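Local coordinates for protein beta-galactosidase (Trichoderma reesei, PDB 3OG2) that probably hydrolyses terminal non-reducing beta-D-galactose residues of beta-D-galactosides, as a glycoside hydrolase of family 35, at residues 24-27 / 32-35; 164-167 / 172-175; 839-844 / 851-856. All blocks are in the same frame, centred on the assembly; numbering follows the deposited sequence.

Interaction 1. Residues 24-27 / 32-35; sequences NIVT and SLFV
T27 and F34 face each other as an antiparallel hydrogen-bonded pair, with both amides engaged. T27 N donates to F34 O over 3.0 Å, with 161° at the hydrogen. The return bond, F34 N to T27 O, is 2.8 Å long, with 168° at the hydrogen. One step along, V26 and V35 form a non-hydrogen-bonded pair, and the CA-H groups fill in: V26 CA lies 3.3 Å from F34 O, and V35 CA approaches I25 O.

The two bonds and the short connection through D29, whose carboxylate accepts a bond from S32 N, define a beta hairpin. This hairpin pairs through strand 33-35 with strand 38-47, and so adds to the sheet of the TIM barrel.

L33 can be followed outward from its backbone. L33 CB passes T27 O at 4.0 Å; L33 CG comes nearer that oxygen and also meets V26 CG1. There the branches part. L33 CD1 stays beside T27 O, at 3.5 Å. L33 CD2 turns instead to V26 CG1, at 3.8 Å, an apolar contact between crossing side chains. V26 CG1 is anti to its own backbone nitrogen (chi1 -175°), which carries it to this leucine.

L33 also touches I42 of strand 38-47 and I234. Between the paired residues, T27 OG1 sits 3.4 Å from F34 CB, oblique to the ring.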
# COMPACT_ATOMS: atom_id res chain seq x y z
N ASN A 24 -12.51 18.41 -22.00
CA ASN A 24 -12.90 19.42 -21.00
C ASN A 24 -13.56 18.79 -19.79
O ASN A 24 -14.19 19.49 -19.00
CB ASN A 24 -13.78 20.49 -21.62
CG ASN A 24 -15.12 19.94 -21.94
OD1 ASN A 24 -15.28 18.76 -22.19
ND2 ASN A 24 -16.14 20.81 -21.92
N ILE A 25 -13.40 17.50 -19.57
CA ILE A 25 -13.93 16.84 -18.36
C ILE A 25 -13.00 17.09 -17.18
O ILE A 25 -13.45 17.42 -16.09
CB ILE A 25 -14.14 15.37 -18.73
CG1 ILE A 25 -14.89 15.23 -20.08
CG2 ILE A 25 -14.85 14.56 -17.67
CD1 ILE A 25 -16.26 15.89 -20.05
N VAL A 26 -11.71 16.90 -17.40
CA VAL A 26 -10.71 17.10 -16.34
C VAL A 26 -9.78 18.22 -16.78
O VAL A 26 -9.04 18.06 -17.74
CB VAL A 26 -9.88 15.83 -16.04
CG1 VAL A 26 -8.94 16.05 -14.85
CG2 VAL A 26 -10.79 14.63 -15.72
N THR A 27 -9.88 19.37 -16.07
CA THR A 27 -9.10 20.51 -16.43
C THR A 27 -8.43 21.04 -15.16
O THR A 27 -8.58 20.44 -14.07
CB THR A 27 -9.95 21.59 -17.14
OG1 THR A 27 -11.04 22.03 -16.28
CG2 THR A 27 -10.54 21.09 -18.45
N SER A 32 -6.47 24.36 -8.61
CA SER A 32 -7.02 22.99 -8.45
C SER A 32 -7.29 22.37 -9.79
O SER A 32 -7.37 23.03 -10.84
CB SER A 32 -8.31 23.01 -7.61
OG SER A 32 -9.39 23.56 -8.35
N LEU A 33 -7.49 21.05 -9.72
CA LEU A 33 -8.24 20.36 -10.77
C LEU A 33 -9.68 20.79 -10.78
O LEU A 33 -10.26 21.22 -9.77
CB LEU A 33 -8.07 18.86 -10.45
CG LEU A 33 -7.94 17.92 -11.60
CD1 LEU A 33 -6.60 18.18 -12.31
CD2 LEU A 33 -8.03 16.50 -11.15
N PHE A 34 -10.29 20.62 -11.92
CA PHE A 34 -11.74 20.67 -12.09
C PHE A 34 -12.20 19.35 -12.69
O PHE A 34 -11.56 18.88 -13.67
CB PHE A 34 -12.15 21.79 -13.05
CG PHE A 34 -11.91 23.23 -12.65
CD1 PHE A 34 -10.63 23.73 -12.52
CD2 PHE A 34 -12.99 24.08 -12.41
CE1 PHE A 34 -10.38 25.05 -12.15
CE2 PHE A 34 -12.72 25.42 -12.10
CZ PHE A 34 -11.45 25.92 -12.02
N VAL A 35 -13.24 18.77 -12.15
CA VAL A 35 -13.81 17.55 -12.69
C VAL A 35 -15.27 17.87 -13.04
O VAL A 35 -16.03 18.28 -12.15
CB VAL A 35 -13.65 16.37 -11.68
CG1 VAL A 35 -14.40 15.13 -12.26
CG2 VAL A 35 -12.21 16.04 -11.36

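Interaction 2. Residues 164-167 / 172-175; sequences AQIT and VILY
Two backbone hydrogen bonds, both centred on V172, tie the segments together. V172 N donates to A164 O over 2.9 Å, with 169° at the hydrogen; I166 N donates to V172 O over the same 2.9 Å, at 159°. Between them Q165 and V172 form a single bridge, and Q165 CA adds a CA-H contact to V172 O, which therefore receives both an N-H and a C-H.

The side-chain amide of Q165 is bonded outside the two segments. Its chain runs extended beyond CG, and OE1 accepts from I209 N and V210 N while NE2 donates to A162 O and G207 O, so four bonds fix the rotation of this buried group.

Packing follows on both flanks of the bridge. A164 CB touches V172 CG2 at 4.0 Å, and F101 of helix 98-107 meets both residues. On the other flank I166 CD1 reaches I173 CG2 at 3.8 Å, the two side chains crossing at a slant. I166 has CG1 opposite the backbone nitrogen (chi1 -170°) and the chain extended beyond it, which brings CD1 to I173 CG2; the I166 CG2 branch instead stays near the backbone, 3.6 Å from V172 O. Y110 of strand 110-116 lies against both isoleucines.

Geometrically, a chain leaving helix 144-163 pairs back onto the start of strand 172-177, beside the parallel strand 110-116: the helix-to-strand return of a beta-alpha-beta crossover in the TIM barrel.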
# COMPACT_ATOMS: atom_id res chain seq x y z
N ALA A 164 -10.91 3.12 -19.68
CA ALA A 164 -11.46 3.39 -18.33
C ALA A 164 -11.43 4.87 -18.02
O ALA A 164 -11.72 5.28 -16.89
CB ALA A 164 -10.68 2.60 -17.31
N GLN A 165 -11.04 5.75 -18.94
CA GLN A 165 -11.05 7.18 -18.66
C GLN A 165 -12.44 7.73 -18.43
O GLN A 165 -13.45 7.24 -18.95
CB GLN A 165 -10.42 7.92 -19.87
CG GLN A 165 -8.89 7.73 -19.90
CD GLN A 165 -8.32 8.32 -21.18
OE1 GLN A 165 -7.46 9.21 -21.12
NE2 GLN A 165 -8.72 7.84 -22.35
N ILE A 166 -12.46 8.80 -17.61
CA ILE A 166 -13.69 9.51 -17.32
C ILE A 166 -14.38 10.03 -18.59
O ILE A 166 -15.62 10.16 -18.66
CB ILE A 166 -13.40 10.62 -16.30
CG1 ILE A 166 -14.66 11.25 -15.76
CG2 ILE A 166 -12.48 11.71 -16.91
CD1 ILE A 166 -14.46 12.24 -14.61
N THR A 167 -13.61 10.27 -19.67
CA THR A 167 -14.16 10.72 -20.96
C THR A 167 -14.95 9.61 -21.61
O THR A 167 -15.69 9.89 -22.56
CB THR A 167 -13.00 11.17 -21.87
OG1 THR A 167 -11.99 10.20 -21.81
CG2 THR A 167 -12.41 12.47 -21.37
N VAL A 172 -10.96 6.76 -14.50
CA VAL A 172 -9.58 7.31 -14.57
C VAL A 172 -9.58 8.79 -14.95
O VAL A 172 -10.14 9.18 -15.99
CB VAL A 172 -8.71 6.49 -15.56
CG1 VAL A 172 -7.35 7.16 -15.70
CG2 VAL A 172 -8.54 5.06 -15.07
N ILE A 173 -8.97 9.61 -14.09
CA ILE A 173 -8.95 11.06 -14.34
C ILE A 173 -7.56 11.62 -14.62
O ILE A 173 -7.45 12.74 -15.11
CB ILE A 173 -9.55 11.81 -13.11
CG1 ILE A 173 -8.81 11.52 -11.80
CG2 ILE A 173 -11.05 11.54 -13.03
CD1 ILE A 173 -9.18 12.46 -10.68
N LEU A 174 -6.51 10.87 -14.30
CA LEU A 174 -5.13 11.37 -14.40
C LEU A 174 -4.24 10.17 -14.74
O LEU A 174 -4.55 9.05 -14.39
CB LEU A 174 -4.62 11.97 -13.11
CG LEU A 174 -5.30 13.26 -12.66
CD1 LEU A 174 -4.86 13.55 -11.21
CD2 LEU A 174 -4.89 14.42 -13.59
N TYR A 175 -3.15 10.46 -15.47
CA TYR A 175 -2.18 9.43 -15.83
C TYR A 175 -0.78 9.93 -15.53
O TYR A 175 -0.41 11.04 -15.92
CB TYR A 175 -2.36 9.13 -17.32
CG TYR A 175 -1.48 8.07 -17.94
CD1 TYR A 175 -0.12 8.26 -18.21
CD2 TYR A 175 -2.08 6.82 -18.29
CE1 TYR A 175 0.64 7.27 -18.76
CE2 TYR A 175 -1.29 5.84 -18.89
CZ TYR A 175 0.07 6.08 -19.13
OH TYR A 175 0.84 5.10 -19.74

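Interaction 3. Residues 839-844 / 851-856; sequences PLNEGG and GFHLPS
E842 and H853 meet through the glutamate carboxylate and the CE1-NE2 end of the imidazole. E842 OE2 stands at the ring edge, near its plane, 3.4 Å from H853 CE1 and 3.4 Å from H853 NE2. The carboxylate plane is turned 82° from the ring plane, and the two side chains cross at about a right angle. The glutamate's aliphatic part shares the contact, E842 CG lying 3.7 Å from H853 CE1. Torsions explain the reach: E842 CG is opposite its carbonyl carbon (chi1 -60°) and the chain then extends straight to the carboxylate. N841 flanks the pair, N841 ND2 coming to 4.3 Å from H853 CE1.

Between the two segments runs helix 846-850, and its end shapes the second. G851 has positive phi and closes a Schellman motif, after which a type I turn, sealed by L854 N to G851 O at 3.0 Å, carries H853. Residues 851-856 belong to a second all-beta domain of the beta-galactosidase, leading from this helix toward strand 883-894. The turn also places L854 CG near one face of the H853 imidazole, 4.0 Å above the plane and shifted toward the rim.

The charge of E842 is answered by R999, in a salt bridge to OE2. Replacing E842 by an alanine removes the carboxylate, and R999 would probably lose its mate while a gap opens at the imidazole edge. N841 is held by Q927 N and G925 O, bonds that fix its amide. Weak bonds pair H853 ND1 with G925 O and H853 NE2 with E848 O, and the ring also meets Y922, planes about 50° apart.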
# COMPACT_ATOMS: atom_id res chain seq x y z
N PRO A 839 3.74 -15.09 -13.73
CA PRO A 839 5.09 -15.48 -14.11
C PRO A 839 6.07 -15.58 -12.92
O PRO A 839 7.16 -16.10 -13.15
CB PRO A 839 5.57 -14.34 -15.05
CG PRO A 839 4.70 -13.15 -14.67
CD PRO A 839 3.37 -13.72 -14.24
N LEU A 840 5.75 -15.06 -11.75
CA LEU A 840 6.74 -14.98 -10.65
C LEU A 840 6.39 -15.93 -9.51
O LEU A 840 7.27 -16.20 -8.68
CB LEU A 840 6.83 -13.56 -10.11
CG LEU A 840 7.12 -12.49 -11.19
CD1 LEU A 840 7.28 -11.13 -10.54
CD2 LEU A 840 8.39 -12.86 -11.98
N ASN A 841 5.17 -16.48 -9.48
CA ASN A 841 4.72 -17.24 -8.31
C ASN A 841 5.62 -18.39 -7.91
O ASN A 841 5.86 -18.59 -6.72
CB ASN A 841 3.26 -17.71 -8.60
CG ASN A 841 2.64 -18.39 -7.38
OD1 ASN A 841 2.50 -17.73 -6.33
ND2 ASN A 841 2.27 -19.65 -7.51
N GLU A 842 6.08 -19.15 -8.93
CA GLU A 842 6.93 -20.30 -8.68
C GLU A 842 8.41 -20.02 -8.87
O GLU A 842 8.76 -19.38 -9.87
CB GLU A 842 6.80 -21.37 -9.76
CG GLU A 842 5.45 -21.89 -9.86
CD GLU A 842 5.20 -22.92 -10.96
OE1 GLU A 842 6.04 -23.51 -11.72
OE2 GLU A 842 3.97 -23.14 -10.99
N GLY A 843 9.22 -20.54 -7.99
CA GLY A 843 10.66 -20.61 -8.26
C GLY A 843 11.04 -21.97 -8.82
O GLY A 843 10.17 -22.71 -9.36
N GLY A 844 12.34 -22.31 -8.68
CA GLY A 844 12.90 -23.48 -9.35
C GLY A 844 13.01 -24.71 -8.46
O GLY A 844 13.64 -25.67 -8.94
N GLY A 851 4.75 -28.81 -9.81
CA GLY A 851 3.37 -28.40 -9.54
C GLY A 851 2.85 -28.97 -8.22
O GLY A 851 1.63 -28.91 -8.00
N PHE A 852 3.71 -29.52 -7.36
CA PHE A 852 3.25 -30.17 -6.13
C PHE A 852 2.74 -29.17 -5.10
O PHE A 852 2.10 -29.60 -4.15
CB PHE A 852 4.33 -31.02 -5.47
CG PHE A 852 4.72 -32.26 -6.25
CD1 PHE A 852 3.94 -32.73 -7.30
CD2 PHE A 852 5.89 -32.92 -5.93
CE1 PHE A 852 4.33 -33.89 -7.99
CE2 PHE A 852 6.26 -34.09 -6.57
CZ PHE A 852 5.48 -34.57 -7.61
N HIS A 853 2.94 -27.88 -5.27
CA HIS A 853 2.35 -26.84 -4.46
C HIS A 853 0.90 -26.54 -4.83
O HIS A 853 0.27 -25.70 -4.14
CB HIS A 853 3.17 -25.54 -4.60
CG HIS A 853 3.25 -25.06 -6.01
ND1 HIS A 853 2.67 -23.92 -6.54
CD2 HIS A 853 3.93 -25.68 -7.00
CE1 HIS A 853 3.01 -23.88 -7.84
NE2 HIS A 853 3.75 -24.95 -8.11
N LEU A 854 0.38 -27.12 -5.88
CA LEU A 854 -0.96 -26.79 -6.32
C LEU A 854 -2.02 -27.56 -5.57
O LEU A 854 -1.70 -28.59 -4.97
CB LEU A 854 -1.09 -27.03 -7.85
CG LEU A 854 -0.14 -26.17 -8.69
CD1 LEU A 854 -0.16 -26.68 -10.14
CD2 LEU A 854 -0.52 -24.72 -8.61
N PRO A 855 -3.26 -27.07 -5.56
CA PRO A 855 -4.31 -27.78 -4.81
C PRO A 855 -4.46 -29.21 -5.30
O PRO A 855 -4.31 -29.54 -6.49
CB PRO A 855 -5.56 -26.98 -5.12
CG PRO A 855 -5.04 -25.61 -5.39
CD PRO A 855 -3.71 -25.77 -6.08
N SER A 856 -4.82 -30.10 -4.37
CA SER A 856 -5.05 -31.52 -4.68
C SER A 856 -3.82 -32.19 -5.32
O SER A 856 -3.82 -32.75 -6.42
CB SER A 856 -6.25 -31.68 -5.62
OG SER A 856 -7.42 -31.20 -5.03

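Overall arrangement
Interactions 1 and 2 are neighbours on the barrel sheet, their centres 11 Å apart, and they touch directly. I166 is central to that contact: I166 CG2 packs on V26 CG2 at 3.6 Å and on I25 CG2 at 3.8 Å, while I166 CD1 meets V35 CG1 at 3.7 Å. The N-terminal hairpin therefore lies on the loop entering strand 172-177. Interaction 3 belongs to a remote all-beta part of the chain, its centre about 46 Å from that of interaction 1 and about 36 Å from that of interaction 2, with nearest atoms about 19 Å apart in the latter pair. All three lie away from the galactose-binding residues, such as E180 and E278.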